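Side-chain contacts in sensor protein (Geobacter sulfurreducens PCA, PDB 2R78), which probably works as a sensor histidine kinase, passing phosphate from ATP to a protein histidine in two-component signalling, this chain being its PAS sensory domain: residues Arg14-Phe17 / Glu18-Asp22; Leu52-Trp56 / Gly57-Arg61. One frame throughout, in Å; residues are numbered along the deposited sequence.

Overall arrangement
Both contacts are local ones within a single PAS domain, and contact 1 closes before contact 2 opens along the chain. Contact 1 forms the last turn of helix 6-19, which precedes the five-stranded antiparallel sheet and is reached by the second subunit. Contact 2 lies in the loop between helix 48-51 and helix 67-76. Their centres are about 22 Å apart, on opposite sides of the chain's centre, and their nearest atoms are about 8 Å apart, so they do not touch. Only contact 2 includes a bound acetate ion, probably from the crystallisation liquor. Y33, on strand 33-36, also bonds this acetate. No protein chain of the assembly other than its own touches contact 2.

Contact 1 (Arg14-Phe17 / Glu18-Asp22); sequences RALF and EHAID
E18 meets R14 one helical turn back, directly through its backbone N-H and, less firmly, through a water held by its carboxylate. E18 N gives a fairly straight hydrogen bond to R14 O at 3.1 Å (165° at the hydrogen). The E18 side chain has CG anti to the backbone N (chi1 176°) and is extended beyond it. This brings OE1 to a water, which donates to E18 OE1 at 2.6 Å. The same water makes a weak bond to R14 O, so that carbonyl is approached by a backbone N-H and by solvent. Midway along the E18 chain, CG lies over the centre of the H19 ring, 3.8 Å above its plane.

A15 pairs with H19 in the next step of the same pattern. H19 N donates to A15 O at 2.8 Å. CG of H19 stands beside the backbone N, and the ring folds back so that CD2 comes to 3.2 Å from A15 O. The A15 methyl stays farther from the ring than its carbonyl O does, and packs on L104 of the second subunit. The H19 ring also stacks on H102 of that subunit.

These are the closing i to i+4 bonds of helix 6-19, the helix ahead of the first strand of this PAS domain. A20 is the first residue to leave helical backbone angles, yet its N still donates to L16 O. That bond is short, 2.8 Å, but bent to 132° at the hydrogen. The A20 methyl is turned back toward the helix, with CB 3.0 Å from L16 O. The L16 side chain adds a loose apolar contact, CD1 to A20 CB at 4.4 Å. N37 donates through ND2 to F17 O and D22 O, tying the helix end to the chain that follows.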
# COMPACT_ATOMS: atom_id res chain seq x y z
N ARG B 14 -3.18 -9.56 0.70
CA ARG B 14 -4.30 -9.51 1.66
C ARG B 14 -3.88 -8.74 2.91
O ARG B 14 -4.66 -7.99 3.49
CB ARG B 14 -4.78 -10.93 1.99
CG ARG B 14 -5.28 -11.67 0.76
CD ARG B 14 -6.11 -12.89 1.14
NE ARG B 14 -5.28 -13.83 1.89
CZ ARG B 14 -4.44 -14.72 1.34
NH1 ARG B 14 -4.34 -14.86 0.01
NH2 ARG B 14 -3.71 -15.49 2.15
N ALA B 15 -2.61 -8.91 3.30
CA ALA B 15 -2.07 -8.18 4.44
C ALA B 15 -1.98 -6.67 4.17
O ALA B 15 -2.41 -5.82 4.98
CB ALA B 15 -0.68 -8.74 4.84
N LEU B 16 -1.41 -6.33 3.01
CA LEU B 16 -1.20 -4.92 2.67
C LEU B 16 -2.56 -4.21 2.49
O LEU B 16 -2.74 -3.07 2.93
CB LEU B 16 -0.36 -4.86 1.39
CG LEU B 16 0.10 -3.50 0.90
CD1 LEU B 16 0.78 -2.68 2.02
CD2 LEU B 16 1.02 -3.67 -0.33
N PHE B 17 -3.50 -4.90 1.85
CA PHE B 17 -4.86 -4.35 1.67
C PHE B 17 -5.48 -4.04 3.04
O PHE B 17 -5.96 -2.93 3.28
CB PHE B 17 -5.69 -5.35 0.89
CG PHE B 17 -7.01 -4.81 0.42
CD1 PHE B 17 -7.07 -4.07 -0.77
CD2 PHE B 17 -8.17 -5.08 1.11
CE1 PHE B 17 -8.27 -3.60 -1.23
CE2 PHE B 17 -9.42 -4.60 0.61
CZ PHE B 17 -9.45 -3.88 -0.54
N GLU B 18 -5.46 -5.02 3.94
CA GLU B 18 -5.98 -4.82 5.30
C GLU B 18 -5.27 -3.68 6.05
O GLU B 18 -5.93 -2.86 6.70
CB GLU B 18 -5.87 -6.11 6.13
CG GLU B 18 -6.31 -5.87 7.54
CD GLU B 18 -6.39 -7.10 8.40
OE1 GLU B 18 -6.04 -8.20 7.93
OE2 GLU B 18 -6.81 -6.93 9.59
N HIS B 19 -3.93 -3.66 5.98
CA HIS B 19 -3.14 -2.83 6.91
C HIS B 19 -2.65 -1.48 6.36
O HIS B 19 -2.09 -0.66 7.10
CB HIS B 19 -1.98 -3.64 7.45
CG HIS B 19 -2.40 -4.81 8.29
ND1 HIS B 19 -3.11 -4.66 9.46
CD2 HIS B 19 -2.19 -6.13 8.13
CE1 HIS B 19 -3.34 -5.86 9.98
NE2 HIS B 19 -2.76 -6.76 9.21
N ALA B 20 -2.82 -1.25 5.07
CA ALA B 20 -2.31 -0.03 4.44
C ALA B 20 -2.95 1.17 5.14
O ALA B 20 -4.10 1.12 5.52
CB ALA B 20 -2.62 -0.04 2.92
N ILE B 21 -2.18 2.24 5.36
CA ILE B 21 -2.76 3.50 5.88
C ILE B 21 -3.43 4.27 4.71
O ILE B 21 -4.48 4.91 4.87
CB ILE B 21 -1.68 4.38 6.54
CG1 ILE B 21 -1.10 3.69 7.78
CG2 ILE B 21 -2.27 5.73 6.96
CD1 ILE B 21 0.13 2.90 7.47
N ASP B 22 -2.84 4.17 3.54
CA ASP B 22 -3.48 4.70 2.34
C ASP B 22 -4.72 3.89 1.96
O ASP B 22 -4.82 2.69 2.25
CB ASP B 22 -2.53 4.71 1.16
CG ASP B 22 -1.48 5.80 1.25
OD1 ASP B 22 -1.62 6.78 2.04
OD2 ASP B 22 -0.53 5.68 0.48
O HOH W 1 -4.91 -9.52 6.00

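Contact 2 (Leu52-Trp56 / Gly57-Arg61); sequences LALDW and GVLSR. With ACT (acetate ion), chain G.
L54 rests its two methyl groups on two different residues after the bend. CD1 meets L59 CD1 at 3.7 Å, and these side chains cross at about a right angle. CD2 reaches V58 CG1 at 3.8 Å, at a more slanting angle. L54 and L59 both also touch the side chain of Y46, which adds to this small apolar cluster. The other V58 methyl, CG2, stands beside its own backbone N and lies 3.3 Å from D55 O.

Two turns follow each other here, in the loop between helix 48-51 and helix 67-76 of the PAS fold. The first is a type II turn from D55 to V58, closed by V58 N donating to D55 O at 3.2 Å. G57 takes its third position with a positive phi of 107°, where a CB would clash with W56 O. The second is a type I turn from V58 to R61.

The turns present N-H groups to an acetate ion. G57 N points almost straight at acetate O (3.0 Å, 176° at the hydrogen). S60 OG donates to acetate OXT at 2.6 Å, and S60 N bonds the same oxygen. R85 also bonds S60 OG and so may help to position it. Water 2 links acetate O to D55 O and L59 N.

At W56 a chi1 of 176° swings the indole away from its own backbone N and carries it past the acetate. Its CZ3 lies 3.8 Å from the acetate CH3, in an oblique approach. The indole NE1 bonds S71 OG, and its ring meets that of W67. With an alanine here, S71 would probably lose its indole partner and the acetate methyl the ring carbons beside it. F25 and M27 of strand 23-27 also touch this indole.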
# COMPACT_ATOMS: atom_id res chain seq x y z
N LEU B 52 -19.46 -0.34 -2.06
CA LEU B 52 -19.59 -1.20 -3.22
C LEU B 52 -20.89 -1.02 -4.02
O LEU B 52 -21.10 -1.68 -5.04
CB LEU B 52 -19.40 -2.67 -2.79
CG LEU B 52 -17.98 -2.97 -2.27
CD1 LEU B 52 -17.85 -4.44 -1.85
CD2 LEU B 52 -16.88 -2.63 -3.28
N ALA B 53 -21.74 -0.09 -3.59
CA ALA B 53 -22.88 0.32 -4.41
C ALA B 53 -22.52 1.52 -5.29
O ALA B 53 -23.33 1.94 -6.13
CB ALA B 53 -24.07 0.64 -3.53
N LEU B 54 -21.32 2.06 -5.09
CA LEU B 54 -20.87 3.24 -5.83
C LEU B 54 -20.19 2.88 -7.15
O LEU B 54 -19.58 1.80 -7.32
CB LEU B 54 -19.91 4.09 -4.99
CG LEU B 54 -20.39 4.83 -3.73
CD1 LEU B 54 -19.23 5.34 -2.90
CD2 LEU B 54 -21.29 6.01 -4.11
N ASP B 55 -20.30 3.82 -8.07
CA ASP B 55 -19.56 3.79 -9.29
C ASP B 55 -18.61 4.98 -9.33
O ASP B 55 -18.85 6.04 -8.71
CB ASP B 55 -20.50 3.87 -10.46
CG ASP B 55 -21.40 2.65 -10.56
OD1 ASP B 55 -20.92 1.52 -10.26
OD2 ASP B 55 -22.58 2.85 -10.90
N TRP B 56 -17.54 4.76 -10.09
CA TRP B 56 -16.49 5.71 -10.33
C TRP B 56 -17.09 7.02 -10.75
O TRP B 56 -17.90 7.06 -11.67
CB TRP B 56 -15.60 5.19 -11.44
CG TRP B 56 -14.49 6.05 -11.92
CD1 TRP B 56 -14.35 6.54 -13.17
CD2 TRP B 56 -13.25 6.32 -11.24
NE1 TRP B 56 -13.15 7.16 -13.29
CE2 TRP B 56 -12.44 7.04 -12.12
CE3 TRP B 56 -12.76 6.02 -9.96
CZ2 TRP B 56 -11.15 7.49 -11.77
CZ3 TRP B 56 -11.52 6.51 -9.60
CH2 TRP B 56 -10.71 7.20 -10.51
N GLY B 57 -16.71 8.08 -10.01
CA GLY B 57 -17.13 9.43 -10.35
C GLY B 57 -18.20 10.07 -9.44
O GLY B 57 -18.29 11.27 -9.31
N VAL B 58 -18.97 9.24 -8.77
CA VAL B 58 -20.04 9.74 -7.92
C VAL B 58 -19.47 10.52 -6.73
O VAL B 58 -19.87 11.65 -6.47
CB VAL B 58 -20.88 8.54 -7.44
CG1 VAL B 58 -21.89 8.99 -6.37
CG2 VAL B 58 -21.58 7.87 -8.65
N LEU B 59 -18.48 9.95 -6.04
CA LEU B 59 -17.93 10.61 -4.85
C LEU B 59 -17.29 11.93 -5.22
O LEU B 59 -17.36 12.87 -4.46
CB LEU B 59 -16.88 9.77 -4.13
CG LEU B 59 -17.47 8.65 -3.28
CD1 LEU B 59 -16.38 7.65 -2.93
CD2 LEU B 59 -18.08 9.21 -2.02
N SER B 60 -16.58 11.98 -6.36
CA SER B 60 -15.85 13.21 -6.74
C SER B 60 -16.64 14.13 -7.70
O SER B 60 -16.09 15.08 -8.30
CB SER B 60 -14.48 12.85 -7.33
OG SER B 60 -14.56 12.27 -8.62
N ARG B 61 -17.94 13.86 -7.83
CA ARG B 61 -18.81 14.69 -8.69
C ARG B 61 -18.23 14.82 -10.13
O ARG B 61 -18.07 15.93 -10.65
CB ARG B 61 -19.06 16.02 -8.05
CG ARG B 61 -19.86 15.90 -6.79
CD ARG B 61 -20.25 17.26 -6.20
NE ARG B 61 -21.05 17.03 -5.01
CZ ARG B 61 -21.26 17.92 -4.03
NH1 ARG B 61 -20.78 19.15 -4.10
NH2 ARG B 61 -21.98 17.55 -2.98
C ACT G . -14.53 8.85 -7.59
O ACT G . -15.07 7.72 -7.53
OXT ACT G . -15.28 9.81 -7.95
CH3 ACT G . -13.05 9.03 -7.28
O HOH W 2 -17.63 7.25 -6.55